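Transcriptional regulator, LacI family (Burkholderia phymatum, PDB 2RGY) probably regulates transcription as a LacI-family dimer, its periplasmic-binding-protein-like core being suited to sensing a small effector such as a sugar. Local coordinates at residues Y23-K28 against I242-L247; F62-D67 against H87-K92; A121-H126 against D148-E153; S203-F208 against A231-A236. All coordinates share one frame; numbering follows the deposited sequence.

Interaction 1. Residues Y23-K28 against I242-L247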
loop_
_atom_site.group_PDB
_atom_site.type_symbol
_atom_site.label_atom_id
_atom_site.label_comp_id
_atom_site.label_asym_id
_atom_site.label_seq_id
_atom_site.Cartn_x
_atom_site.Cartn_y
_atom_site.Cartn_z
ATOM N N TYR A 23 -2.307 -6.790 0.344
ATOM C CA TYR A 23 -1.061 -7.531 0.257
ATOM C C TYR A 23 -0.114 -7.109 1.370
ATOM O O TYR A 23 0.688 -7.913 1.832
ATOM C CB TYR A 23 -0.428 -7.348 -1.118
ATOM C CG TYR A 23 -1.266 -7.997 -2.194
ATOM C CD1 TYR A 23 -1.430 -9.380 -2.228
ATOM C CD2 TYR A 23 -1.959 -7.229 -3.123
ATOM C CE1 TYR A 23 -2.274 -9.985 -3.159
ATOM C CE2 TYR A 23 -2.805 -7.819 -4.062
ATOM C CZ TYR A 23 -2.957 -9.201 -4.071
ATOM O OH TYR A 23 -3.803 -9.798 -4.984
ATOM N N GLY A 24 -0.213 -5.857 1.806
ATOM C CA GLY A 24 0.633 -5.400 2.893
ATOM C C GLY A 24 0.316 -6.188 4.154
ATOM O O GLY A 24 1.206 -6.517 4.939
ATOM N N THR A 25 -0.962 -6.494 4.347
ATOM C CA THR A 25 -1.408 -7.254 5.515
ATOM C C THR A 25 -0.804 -8.655 5.514
ATOM O O THR A 25 -0.367 -9.164 6.544
ATOM C CB THR A 25 -2.945 -7.389 5.521
ATOM O OG1 THR A 25 -3.526 -6.078 5.526
ATOM C CG2 THR A 25 -3.415 -8.162 6.751
ATOM N N ILE A 26 -0.791 -9.271 4.339
ATOM C CA ILE A 26 -0.249 -10.610 4.181
ATOM C C ILE A 26 1.246 -10.594 4.460
ATOM O O ILE A 26 1.757 -11.480 5.141
ATOM C CB ILE A 26 -0.520 -11.121 2.760
ATOM C CG1 ILE A 26 -2.029 -11.222 2.542
ATOM C CG2 ILE A 26 0.135 -12.469 2.536
ATOM C CD1 ILE A 26 -2.413 -11.514 1.120
ATOM N N LEU A 27 1.936 -9.579 3.948
ATOM C CA LEU A 27 3.373 -9.452 4.161
ATOM C C LEU A 27 3.663 -9.238 5.642
ATOM O O LEU A 27 4.555 -9.871 6.213
ATOM C CB LEU A 27 3.938 -8.263 3.374
ATOM C CG LEU A 27 3.692 -8.221 1.863
ATOM C CD1 LEU A 27 4.220 -6.918 1.311
ATOM C CD2 LEU A 27 4.366 -9.408 1.188
ATOM N N LYS A 28 2.910 -8.337 6.265
ATOM C CA LYS A 28 3.120 -8.040 7.673
ATOM C C LYS A 28 2.935 -9.266 8.562
ATOM O O LYS A 28 3.809 -9.575 9.365
ATOM C CB LYS A 28 2.181 -6.916 8.126
ATOM C CG LYS A 28 2.303 -6.534 9.604
ATOM C CD LYS A 28 1.300 -5.421 9.954
ATOM C CE LYS A 28 1.223 -5.153 11.462
ATOM N NZ LYS A 28 0.126 -4.174 11.814
ATOM N N ILE A 242 -13.187 -8.778 5.210
ATOM C CA ILE A 242 -12.604 -10.111 5.035
ATOM C C ILE A 242 -11.496 -10.299 6.078
ATOM O O ILE A 242 -10.605 -9.457 6.191
ATOM C CB ILE A 242 -11.984 -10.256 3.624
ATOM C CG1 ILE A 242 -13.079 -10.150 2.557
ATOM C CG2 ILE A 242 -11.245 -11.580 3.510
ATOM C CD1 ILE A 242 -14.166 -11.230 2.675
ATOM N N PRO A 243 -11.524 -11.414 6.834
ATOM C CA PRO A 243 -10.519 -11.686 7.870
ATOM C C PRO A 243 -9.183 -12.129 7.288
ATOM O O PRO A 243 -8.744 -13.252 7.502
ATOM C CB PRO A 243 -11.182 -12.780 8.698
ATOM C CG PRO A 243 -11.813 -13.611 7.633
ATOM C CD PRO A 243 -12.420 -12.573 6.675
ATOM N N THR A 244 -8.535 -11.222 6.573
ATOM C CA THR A 244 -7.262 -11.505 5.931
ATOM C C THR A 244 -6.099 -11.705 6.893
ATOM O O THR A 244 -5.282 -12.602 6.695
ATOM C CB THR A 244 -6.919 -10.384 4.935
ATOM O OG1 THR A 244 -7.880 -10.407 3.871
ATOM C CG2 THR A 244 -5.516 -10.566 4.365
ATOM N N ALA A 245 -6.016 -10.875 7.924
ATOM C CA ALA A 245 -4.933 -11.001 8.897
ATOM C C ALA A 245 -5.013 -12.342 9.628
ATOM O O ALA A 245 -3.999 -13.015 9.808
ATOM C CB ALA A 245 -4.984 -9.858 9.894
ATOM N N GLU A 246 -6.222 -12.729 10.035
ATOM C CA GLU A 246 -6.425 -13.986 10.756
ATOM C C GLU A 246 -6.113 -15.224 9.922
ATOM O O GLU A 246 -5.451 -16.141 10.397
ATOM C CB GLU A 246 -7.865 -14.090 11.279
ATOM C CG GLU A 246 -8.252 -13.037 12.308
ATOM C CD GLU A 246 -8.998 -11.868 11.681
ATOM O OE1 GLU A 246 -8.415 -11.174 10.820
ATOM O OE2 GLU A 246 -10.177 -11.652 12.042
ATOM N N LEU A 247 -6.598 -15.256 8.686
ATOM C CA LEU A 247 -6.344 -16.408 7.830
ATOM C C LEU A 247 -4.858 -16.521 7.510
ATOM O O LEU A 247 -4.309 -17.624 7.475
ATOM C CB LEU A 247 -7.174 -16.315 6.544
ATOM C CG LEU A 247 -8.667 -16.644 6.728
ATOM C CD1 LEU A 247 -9.445 -16.333 5.456
ATOM C CD2 LEU A 247 -8.827 -18.119 7.105
#

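Interaction 2. Residues F62-D67 against H87-K92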
loop_
_atom_site.group_PDB
_atom_site.type_symbol
_atom_site.label_atom_id
_atom_site.label_comp_id
_atom_site.label_asym_id
_atom_site.label_seq_id
_atom_site.Cartn_x
_atom_site.Cartn_y
_atom_site.Cartn_z
ATOM N N PHE A 62 11.471 -19.771 -8.394
ATOM C CA PHE A 62 12.668 -19.059 -7.952
ATOM C C PHE A 62 12.820 -19.185 -6.428
ATOM O O PHE A 62 13.930 -19.240 -5.908
ATOM C CB PHE A 62 12.550 -17.582 -8.340
ATOM C CG PHE A 62 13.762 -16.756 -8.011
ATOM C CD1 PHE A 62 15.016 -17.113 -8.504
ATOM C CD2 PHE A 62 13.642 -15.587 -7.242
ATOM C CE1 PHE A 62 16.149 -16.321 -8.246
ATOM C CE2 PHE A 62 14.764 -14.780 -6.975
ATOM C CZ PHE A 62 16.028 -15.151 -7.480
ATOM N N LEU A 63 11.694 -19.218 -5.720
ATOM C CA LEU A 63 11.707 -19.361 -4.269
ATOM C C LEU A 63 12.074 -20.800 -3.924
ATOM O O LEU A 63 12.882 -21.059 -3.029
ATOM C CB LEU A 63 10.326 -19.034 -3.683
ATOM C CG LEU A 63 9.854 -17.575 -3.716
ATOM C CD1 LEU A 63 8.411 -17.493 -3.228
ATOM C CD2 LEU A 63 10.765 -16.710 -2.849
ATOM N N ILE A 64 11.465 -21.737 -4.645
ATOM C CA ILE A 64 11.711 -23.162 -4.436
ATOM C C ILE A 64 13.169 -23.486 -4.728
ATOM O O ILE A 64 13.780 -24.311 -4.059
ATOM C CB ILE A 64 10.807 -24.025 -5.357
ATOM C CG1 ILE A 64 9.346 -23.885 -4.941
ATOM C CG2 ILE A 64 11.222 -25.490 -5.281
ATOM C CD1 ILE A 64 8.397 -24.700 -5.780
ATOM N N GLY A 65 13.727 -22.823 -5.736
ATOM C CA GLY A 65 15.114 -23.063 -6.093
ATOM C C GLY A 65 16.087 -22.639 -5.007
ATOM O O GLY A 65 17.178 -23.192 -4.907
ATOM N N ARG A 66 15.702 -21.660 -4.192
ATOM C CA ARG A 66 16.564 -21.181 -3.112
ATOM C C ARG A 66 16.498 -22.096 -1.891
ATOM O O ARG A 66 17.199 -21.885 -0.903
ATOM C CB ARG A 66 16.164 -19.763 -2.691
ATOM C CG ARG A 66 17.153 -19.108 -1.717
ATOM C CD ARG A 66 18.551 -19.056 -2.320
ATOM N NE ARG A 66 19.601 -18.688 -1.368
ATOM C CZ ARG A 66 20.069 -19.491 -0.419
ATOM N NH1 ARG A 66 19.582 -20.708 -0.277
ATOM N NH2 ARG A 66 21.052 -19.089 0.365
ATOM N N ASP A 67 15.653 -23.117 -1.975
ATOM C CA ASP A 67 15.458 -24.072 -0.888
ATOM C C ASP A 67 14.868 -23.465 0.375
ATOM O O ASP A 67 15.358 -23.708 1.487
ATOM C CB ASP A 67 16.759 -24.790 -0.545
ATOM C CG ASP A 67 17.084 -25.886 -1.534
ATOM O OD1 ASP A 67 16.195 -26.729 -1.782
ATOM O OD2 ASP A 67 18.222 -25.901 -2.054
ATOM N N HIS A 87 3.303 -27.803 -5.964
ATOM C CA HIS A 87 3.251 -28.583 -4.738
ATOM C C HIS A 87 4.105 -29.847 -4.797
ATOM O O HIS A 87 4.696 -30.237 -3.788
ATOM C CB HIS A 87 1.816 -28.961 -4.393
ATOM C CG HIS A 87 1.649 -29.414 -2.979
ATOM N ND1 HIS A 87 1.800 -28.564 -1.904
ATOM C CD2 HIS A 87 1.357 -30.629 -2.458
ATOM C CE1 HIS A 87 1.604 -29.234 -0.783
ATOM N NE2 HIS A 87 1.333 -30.489 -1.093
ATOM N N ARG A 88 4.178 -30.498 -5.957
ATOM C CA ARG A 88 5.013 -31.697 -6.037
ATOM C C ARG A 88 6.494 -31.321 -6.086
ATOM O O ARG A 88 7.366 -32.143 -5.781
ATOM C CB ARG A 88 4.641 -32.553 -7.245
ATOM C CG ARG A 88 4.641 -31.829 -8.563
ATOM C CD ARG A 88 4.813 -32.834 -9.696
ATOM N NE ARG A 88 6.227 -33.116 -9.931
ATOM C CZ ARG A 88 7.099 -32.193 -10.339
ATOM N NH1 ARG A 88 6.693 -30.938 -10.551
ATOM N NH2 ARG A 88 8.373 -32.518 -10.538
HETATM N N MSE A 89 6.777 -30.079 -6.469
HETATM C CA MSE A 89 8.155 -29.588 -6.509
HETATM C C MSE A 89 8.601 -29.253 -5.085
HETATM O O MSE A 89 9.783 -29.310 -4.757
HETATM C CB MSE A 89 8.258 -28.316 -7.355
HETATM C CG MSE A 89 8.398 -28.541 -8.846
HETATM SE SE MSE A 89 8.372 -26.995 -9.798
HETATM C CE MSE A 89 10.065 -26.399 -9.571
ATOM N N HIS A 90 7.641 -28.893 -4.243
ATOM C CA HIS A 90 7.941 -28.525 -2.865
ATOM C C HIS A 90 6.698 -28.802 -2.027
ATOM O O HIS A 90 5.787 -27.975 -1.963
ATOM C CB HIS A 90 8.306 -27.035 -2.823
ATOM C CG HIS A 90 8.950 -26.605 -1.543
ATOM N ND1 HIS A 90 8.249 -26.473 -0.363
ATOM C CD2 HIS A 90 10.234 -26.297 -1.254
ATOM C CE1 HIS A 90 9.075 -26.102 0.598
ATOM N NE2 HIS A 90 10.286 -25.988 0.084
ATOM N N PRO A 91 6.642 -29.972 -1.373
ATOM C CA PRO A 91 5.480 -30.329 -0.551
ATOM C C PRO A 91 5.142 -29.407 0.630
ATOM O O PRO A 91 4.010 -29.416 1.104
ATOM C CB PRO A 91 5.803 -31.757 -0.100
ATOM C CG PRO A 91 6.641 -32.290 -1.234
ATOM C CD PRO A 91 7.562 -31.114 -1.492
ATOM N N LYS A 92 6.096 -28.617 1.111
ATOM C CA LYS A 92 5.817 -27.722 2.231
ATOM C C LYS A 92 5.426 -26.327 1.753
ATOM O O LYS A 92 6.222 -25.391 1.785
ATOM C CB LYS A 92 7.021 -27.664 3.173
ATOM C CG LYS A 92 7.167 -28.939 3.982
ATOM C CD LYS A 92 8.311 -28.881 4.983
ATOM C CE LYS A 92 8.403 -30.207 5.746
ATOM N NZ LYS A 92 9.532 -30.270 6.747
#

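Interaction 3. Residues A121-H126 against D148-E153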
loop_
_atom_site.group_PDB
_atom_site.type_symbol
_atom_site.label_atom_id
_atom_site.label_comp_id
_atom_site.label_asym_id
_atom_site.label_seq_id
_atom_site.Cartn_x
_atom_site.Cartn_y
_atom_site.Cartn_z
ATOM N N ALA A 121 -26.918 -7.788 -0.086
ATOM C CA ALA A 121 -27.915 -7.524 0.947
ATOM C C ALA A 121 -27.822 -6.112 1.493
ATOM O O ALA A 121 -28.840 -5.501 1.817
ATOM C CB ALA A 121 -27.776 -8.527 2.081
ATOM N N THR A 122 -26.603 -5.598 1.614
ATOM C CA THR A 122 -26.420 -4.245 2.115
ATOM C C THR A 122 -27.134 -3.295 1.155
ATOM O O THR A 122 -27.960 -2.483 1.567
ATOM C CB THR A 122 -24.924 -3.848 2.189
ATOM O OG1 THR A 122 -24.204 -4.798 2.980
ATOM C CG2 THR A 122 -24.778 -2.474 2.820
ATOM N N LEU A 123 -26.829 -3.417 -0.131
ATOM C CA LEU A 123 -27.442 -2.564 -1.141
ATOM C C LEU A 123 -28.958 -2.742 -1.216
ATOM O O LEU A 123 -29.711 -1.772 -1.192
ATOM C CB LEU A 123 -26.827 -2.846 -2.512
ATOM C CG LEU A 123 -25.346 -2.468 -2.639
ATOM C CD1 LEU A 123 -24.800 -2.888 -4.000
ATOM C CD2 LEU A 123 -25.189 -0.966 -2.431
ATOM N N ILE A 124 -29.406 -3.983 -1.307
ATOM C CA ILE A 124 -30.828 -4.226 -1.405
ATOM C C ILE A 124 -31.590 -3.746 -0.179
ATOM O O ILE A 124 -32.667 -3.180 -0.309
ATOM C CB ILE A 124 -31.114 -5.713 -1.666
ATOM C CG1 ILE A 124 -30.705 -6.051 -3.107
ATOM C CG2 ILE A 124 -32.606 -6.005 -1.465
ATOM C CD1 ILE A 124 -30.508 -7.520 -3.363
ATOM N N GLU A 125 -31.023 -3.942 1.005
ATOM C CA GLU A 125 -31.682 -3.515 2.230
ATOM C C GLU A 125 -31.815 -1.998 2.294
ATOM O O GLU A 125 -32.647 -1.468 3.036
ATOM C CB GLU A 125 -30.917 -4.038 3.447
ATOM C CG GLU A 125 -31.027 -5.561 3.594
ATOM C CD GLU A 125 -30.250 -6.105 4.774
ATOM O OE1 GLU A 125 -29.500 -5.332 5.410
ATOM O OE2 GLU A 125 -30.382 -7.316 5.070
ATOM N N HIS A 126 -30.998 -1.301 1.510
ATOM C CA HIS A 126 -31.054 0.149 1.484
ATOM C C HIS A 126 -31.959 0.645 0.360
ATOM O O HIS A 126 -31.873 1.797 -0.059
ATOM C CB HIS A 126 -29.638 0.726 1.369
ATOM C CG HIS A 126 -28.901 0.739 2.671
ATOM N ND1 HIS A 126 -28.962 1.801 3.548
ATOM C CD2 HIS A 126 -28.161 -0.213 3.284
ATOM C CE1 HIS A 126 -28.292 1.503 4.646
ATOM N NE2 HIS A 126 -27.796 0.285 4.512
ATOM N N ASP A 148 -20.886 -14.990 -7.435
ATOM C CA ASP A 148 -21.923 -16.000 -7.292
ATOM C C ASP A 148 -22.809 -15.673 -6.092
ATOM O O ASP A 148 -24.031 -15.658 -6.210
ATOM C CB ASP A 148 -21.291 -17.379 -7.126
ATOM C CG ASP A 148 -20.862 -17.986 -8.448
ATOM O OD1 ASP A 148 -20.817 -17.260 -9.476
ATOM O OD2 ASP A 148 -20.563 -19.197 -8.459
ATOM N N GLY A 149 -22.184 -15.410 -4.946
ATOM C CA GLY A 149 -22.931 -15.072 -3.745
ATOM C C GLY A 149 -23.723 -13.793 -3.931
ATOM O O GLY A 149 -24.857 -13.670 -3.460
ATOM N N PHE A 150 -23.124 -12.829 -4.615
ATOM C CA PHE A 150 -23.795 -11.562 -4.871
ATOM C C PHE A 150 -25.082 -11.818 -5.659
ATOM O O PHE A 150 -26.157 -11.358 -5.280
ATOM C CB PHE A 150 -22.879 -10.653 -5.689
ATOM C CG PHE A 150 -23.471 -9.310 -5.991
ATOM C CD1 PHE A 150 -23.499 -8.310 -5.020
ATOM C CD2 PHE A 150 -23.973 -9.030 -7.260
ATOM C CE1 PHE A 150 -24.015 -7.038 -5.314
ATOM C CE2 PHE A 150 -24.490 -7.769 -7.565
ATOM C CZ PHE A 150 -24.508 -6.769 -6.588
ATOM N N PHE A 151 -24.962 -12.564 -6.753
ATOM C CA PHE A 151 -26.111 -12.845 -7.591
ATOM C C PHE A 151 -27.124 -13.824 -7.026
ATOM O O PHE A 151 -28.272 -13.822 -7.462
ATOM C CB PHE A 151 -25.642 -13.273 -8.974
ATOM C CG PHE A 151 -25.047 -12.142 -9.765
ATOM C CD1 PHE A 151 -25.848 -11.073 -10.164
ATOM C CD2 PHE A 151 -23.689 -12.123 -10.079
ATOM C CE1 PHE A 151 -25.308 -9.984 -10.871
ATOM C CE2 PHE A 151 -23.124 -11.047 -10.785
ATOM C CZ PHE A 151 -23.937 -9.972 -11.182
ATOM N N ASP A 152 -26.715 -14.657 -6.068
ATOM C CA ASP A 152 -27.660 -15.582 -5.450
ATOM C C ASP A 152 -28.631 -14.706 -4.667
ATOM O O ASP A 152 -29.841 -14.867 -4.766
ATOM C CB ASP A 152 -26.978 -16.541 -4.465
ATOM C CG ASP A 152 -26.178 -17.633 -5.151
ATOM O OD1 ASP A 152 -26.434 -17.922 -6.339
ATOM O OD2 ASP A 152 -25.293 -18.220 -4.486
ATOM N N GLU A 153 -28.082 -13.775 -3.894
ATOM C CA GLU A 153 -28.888 -12.862 -3.084
ATOM C C GLU A 153 -29.820 -12.027 -3.966
ATOM O O GLU A 153 -30.978 -11.789 -3.608
ATOM C CB GLU A 153 -27.972 -11.950 -2.274
ATOM C CG GLU A 153 -28.680 -10.990 -1.330
ATOM C CD GLU A 153 -29.408 -11.694 -0.195
ATOM O OE1 GLU A 153 -29.015 -12.829 0.171
ATOM O OE2 GLU A 153 -30.367 -11.102 0.349
#

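Interaction 4. Residues S203-F208 against A231-A236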
loop_
_atom_site.group_PDB
_atom_site.type_symbol
_atom_site.label_atom_id
_atom_site.label_comp_id
_atom_site.label_asym_id
_atom_site.label_seq_id
_atom_site.Cartn_x
_atom_site.Cartn_y
_atom_site.Cartn_z
ATOM N N SER A 203 -11.312 4.128 -6.861
ATOM C CA SER A 203 -11.211 4.754 -8.181
ATOM C C SER A 203 -12.606 5.166 -8.670
ATOM O O SER A 203 -12.757 6.164 -9.364
ATOM C CB SER A 203 -10.577 3.794 -9.200
ATOM O OG SER A 203 -9.190 3.613 -8.951
ATOM N N ALA A 204 -13.626 4.387 -8.307
ATOM C CA ALA A 204 -14.991 4.711 -8.715
ATOM C C ALA A 204 -15.411 6.017 -8.049
ATOM O O ALA A 204 -16.049 6.874 -8.672
ATOM C CB ALA A 204 -15.940 3.592 -8.323
ATOM N N LEU A 205 -15.045 6.161 -6.780
ATOM C CA LEU A 205 -15.348 7.358 -6.020
ATOM C C LEU A 205 -14.609 8.532 -6.642
ATOM O O LEU A 205 -15.070 9.672 -6.570
ATOM C CB LEU A 205 -14.904 7.201 -4.563
ATOM C CG LEU A 205 -15.650 6.149 -3.731
ATOM C CD1 LEU A 205 -15.131 6.172 -2.296
ATOM C CD2 LEU A 205 -17.133 6.438 -3.760
ATOM N N ALA A 206 -13.459 8.242 -7.250
ATOM C CA ALA A 206 -12.643 9.275 -7.877
ATOM C C ALA A 206 -13.351 9.832 -9.092
ATOM O O ALA A 206 -13.421 11.040 -9.267
ATOM C CB ALA A 206 -11.288 8.717 -8.278
ATOM N N ARG A 207 -13.874 8.941 -9.929
ATOM C CA ARG A 207 -14.581 9.332 -11.142
ATOM C C ARG A 207 -15.864 10.074 -10.804
ATOM O O ARG A 207 -16.121 11.144 -11.337
ATOM C CB ARG A 207 -14.902 8.095 -11.993
ATOM C CG ARG A 207 -15.540 8.415 -13.339
ATOM C CD ARG A 207 -14.777 9.531 -14.041
ATOM N NE ARG A 207 -15.278 9.789 -15.385
ATOM C CZ ARG A 207 -14.948 10.851 -16.117
ATOM N NH1 ARG A 207 -14.116 11.763 -15.638
ATOM N NH2 ARG A 207 -15.459 11.006 -17.331
ATOM N N PHE A 208 -16.665 9.501 -9.913
ATOM C CA PHE A 208 -17.915 10.132 -9.509
ATOM C C PHE A 208 -17.690 11.560 -9.022
ATOM O O PHE A 208 -18.491 12.443 -9.301
ATOM C CB PHE A 208 -18.584 9.322 -8.396
ATOM C CG PHE A 208 -19.109 7.986 -8.848
ATOM C CD1 PHE A 208 -19.527 7.041 -7.911
ATOM C CD2 PHE A 208 -19.188 7.670 -10.210
ATOM C CE1 PHE A 208 -20.020 5.799 -8.308
ATOM C CE2 PHE A 208 -19.685 6.420 -10.628
ATOM C CZ PHE A 208 -20.100 5.482 -9.664
ATOM N N ALA A 231 -11.433 3.491 5.344
ATOM C CA ALA A 231 -11.897 4.427 6.362
ATOM C C ALA A 231 -11.557 5.861 6.001
ATOM O O ALA A 231 -12.228 6.794 6.433
ATOM C CB ALA A 231 -11.289 4.079 7.724
ATOM N N TYR A 232 -10.518 6.038 5.194
ATOM C CA TYR A 232 -10.096 7.375 4.810
ATOM C C TYR A 232 -10.426 7.759 3.378
ATOM O O TYR A 232 -9.842 8.693 2.826
ATOM C CB TYR A 232 -8.604 7.530 5.076
ATOM C CG TYR A 232 -8.290 7.238 6.513
ATOM C CD1 TYR A 232 -7.774 6.001 6.902
ATOM C CD2 TYR A 232 -8.570 8.181 7.502
ATOM C CE1 TYR A 232 -7.543 5.712 8.246
ATOM C CE2 TYR A 232 -8.348 7.901 8.839
ATOM C CZ TYR A 232 -7.831 6.671 9.204
ATOM O OH TYR A 232 -7.578 6.430 10.531
ATOM N N ALA A 233 -11.361 7.033 2.780
ATOM C CA ALA A 233 -11.795 7.341 1.433
ATOM C C ALA A 233 -12.744 8.524 1.589
ATOM O O ALA A 233 -13.193 8.830 2.697
ATOM C CB ALA A 233 -12.534 6.150 0.824
ATOM N N ALA A 234 -13.041 9.197 0.486
ATOM C CA ALA A 234 -13.951 10.333 0.537
ATOM C C ALA A 234 -15.108 10.071 -0.409
ATOM O O ALA A 234 -14.967 10.211 -1.624
ATOM C CB ALA A 234 -13.227 11.610 0.132
ATOM N N PRO A 235 -16.276 9.699 0.135
ATOM C CA PRO A 235 -16.595 9.509 1.558
ATOM C C PRO A 235 -16.062 8.189 2.115
ATOM O O PRO A 235 -15.622 7.327 1.353
ATOM C CB PRO A 235 -18.113 9.548 1.561
ATOM C CG PRO A 235 -18.436 8.833 0.273
ATOM C CD PRO A 235 -17.479 9.503 -0.693
ATOM N N ALA A 236 -16.113 8.033 3.436
ATOM C CA ALA A 236 -15.637 6.808 4.078
ATOM C C ALA A 236 -16.321 5.622 3.399
ATOM O O ALA A 236 -17.547 5.557 3.342
ATOM C CB ALA A 236 -15.954 6.834 5.565
#

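Interaction 1. Residues Y23-K28 against I242-L247
T25 and A245 meet through a methyl group: T25 CG2 lies 3.9 Å from A245 CA and equally far from A245 CB, beside the backbone of the second helix. The same methyl touches its counterpart on the other threonine, with T25 CG2 and T244 CG2 4.0 Å apart. T244 CG2 also reaches the side of I26, 4.0 Å from I26 CG1, where the two side chains cross at a slant. Both threonines thus offer carbon to the interface. In T25, chi1 of -58° sets OG1 beside the backbone N and CG2 opposite it, and OG1 turns back to a hydrogen bond with S21 O in its own helix. As in other LacI-type cores, the chain leaves strand 238-241 of the C-terminal lobe, crosses back, and helix 244-260 packs beside helix 21-36 in the N-terminal lobe. At the crossing, P243 occupies the N-cap position and centres an inverse gamma turn closed by T244 N to I242 O at 2.7 Å. Further out, T244 rests on Y22 and A245 on Q29, I26 reaches I74, and T25 also packs against F19 of the second subunit.

Interaction 2. Residues F62-D67 against H87-K92
I64 is held nearly straight at its tip (chi1 -67°, chi2 -180°), which carries CD1 across to the end of helix 80-89, while H90, whose CB points at that methyl, swings its ring opposite the backbone N (chi1 -166°) and past the isoleucine. The two helices belong to successive beta-alpha units of the Rossmann-like N-terminal lobe: helix 52-65 runs into strand 70-73, and helix 80-89 makes the beta-alpha-beta crossover from that strand to 93-96. Their C-terminal ends meet here near the surface. I64 CD1 sits 3.8 Å from H90 CB and 3.9 Å from M89 CB, so one methyl bears on two consecutive residues. The side chain of M89, present as selenomethionine, crosses I64 at about a right angle and bends at its far end; H90 instead runs past I64 in the opposite direction. The imidazole is steadied by a hydrogen bond from NE2 to C68 O, in the connection leading out of the first helix. That helix stops in a Schellman motif at D67, whose positive phi accompanies a bond from D67 N to I64 O of 3.0 Å. On the same helix, F62 stacks on H40 of the second subunit. The beta-branch of I64 adds the last touch, CG2 lying 4.1 Å from M89 O and just as far from H90 CB.

Interaction 3. Residues A121-H126 against D148-E153
A121 and E153 mark the closest backbone approach of two helices that run in broadly the same direction, their short segments inclined by 29° with axes 10.6 Å apart. At this point the CA atoms of A121 and E153 are 6.8 Å from each other, and the glutamate chain lies against the helix at this alanine. E153 has CG opposite its backbone N (chi1 -177°) and then bends (chi2 66°), which lays the aliphatic part of the chain over the alanine turn: E153 CG comes within 3.9 Å of A121 N, and E153 OE2 within 4.0 Å of A121 CB. The carboxylate finds its main partner elsewhere, in a salt bridge from E153 OE1 to R156. E125 OE2 stands 6.1 Å from E153 OE2, a like charge that the R156 pairing may help to offset. Such neighbours are expected of a doubly wound alpha/beta lobe, in which helix 112-125 leads into strand 131-135 and helix 141-155 then crosses to strand 166-168, both helices packing alongside the sheet. Toward that sheet the contact becomes purely apolar. L123 CD1 approaches the rim of the F150 ring, near its plane, at 4.4 Å from F150 CE1, and the same ring stacks on F194 and touches V133. L123 in turn rests on L131 and I222. Farther along, the tip of I124 bears on the backbone of the second helix, with I124 CD1 4.3 Å from E153 O, an oxygen also hydrogen-bonded to H157 ND1.

Interaction 4. Residues S203-F208 against A231-A236
L205 meets the flat ring of P235 and two loop carbonyl oxygens, while the aromatic rings of both segments are occupied within their own segment. One face of the F208 ring lies over A204 O, 3.3 Å from its plane and displaced toward the rim, while one face of the Y232 ring carries A231 CB in a similar off-centre position. The contact itself is aliphatic on the leucine side. L205 CD1 meets P235 O at 3.9 Å, A234 O at 4.1 Å and A233 CB also at 4.1 Å, so a single methyl samples three successive residues of the loop. The other branch goes to the proline ring, L205 CD2 being 4.3 Å from P235 CD. With CG opposite the carbonyl carbon (chi1 -66°) and CD1 continuing the chain away from CA (chi2 -177°), CD1 is the branch that reaches farthest into the loop. The cis peptide before P235 probably helps the loop turn, bringing A233 CB and the carbonyl oxygens of A234 and P235 to the leucine. In this way a loop without regular structure is tied to the hydrophobic interior of the C-terminal lobe, with L205 also touching V215 and V221. Outside, P235 packs on Q209 of the second subunit, and S203 and A206 pack on Y232 of that subunit. Helix 198-210 makes the beta-alpha-beta crossover from strand 192-195 to 220-223 and is flanked by helix 173-186, while the loop runs on into strand 238-241.

In the fold
The four contacts spread over both lobes of one chain. Interaction 2 belongs to the N-terminal lobe, interactions 3 and 4 to the C-terminal lobe, and interaction 1 packs two N-terminal-lobe helices, one of them reached as the chain crosses back from the C-terminal lobe. Its segments enclose the other three along the sequence, and its centre lies about 23, 25 and 22 Å from the centres of interactions 2, 3 and 4. Interaction 2 is about 41 Å, centre to centre, from each of the C-terminal pair, whose centres are about 21 Å apart. Interactions 1, 2 and 4 also touch the second subunit. In relatives the effector binds between the lobes; interaction 1 lies beside the crossing segment.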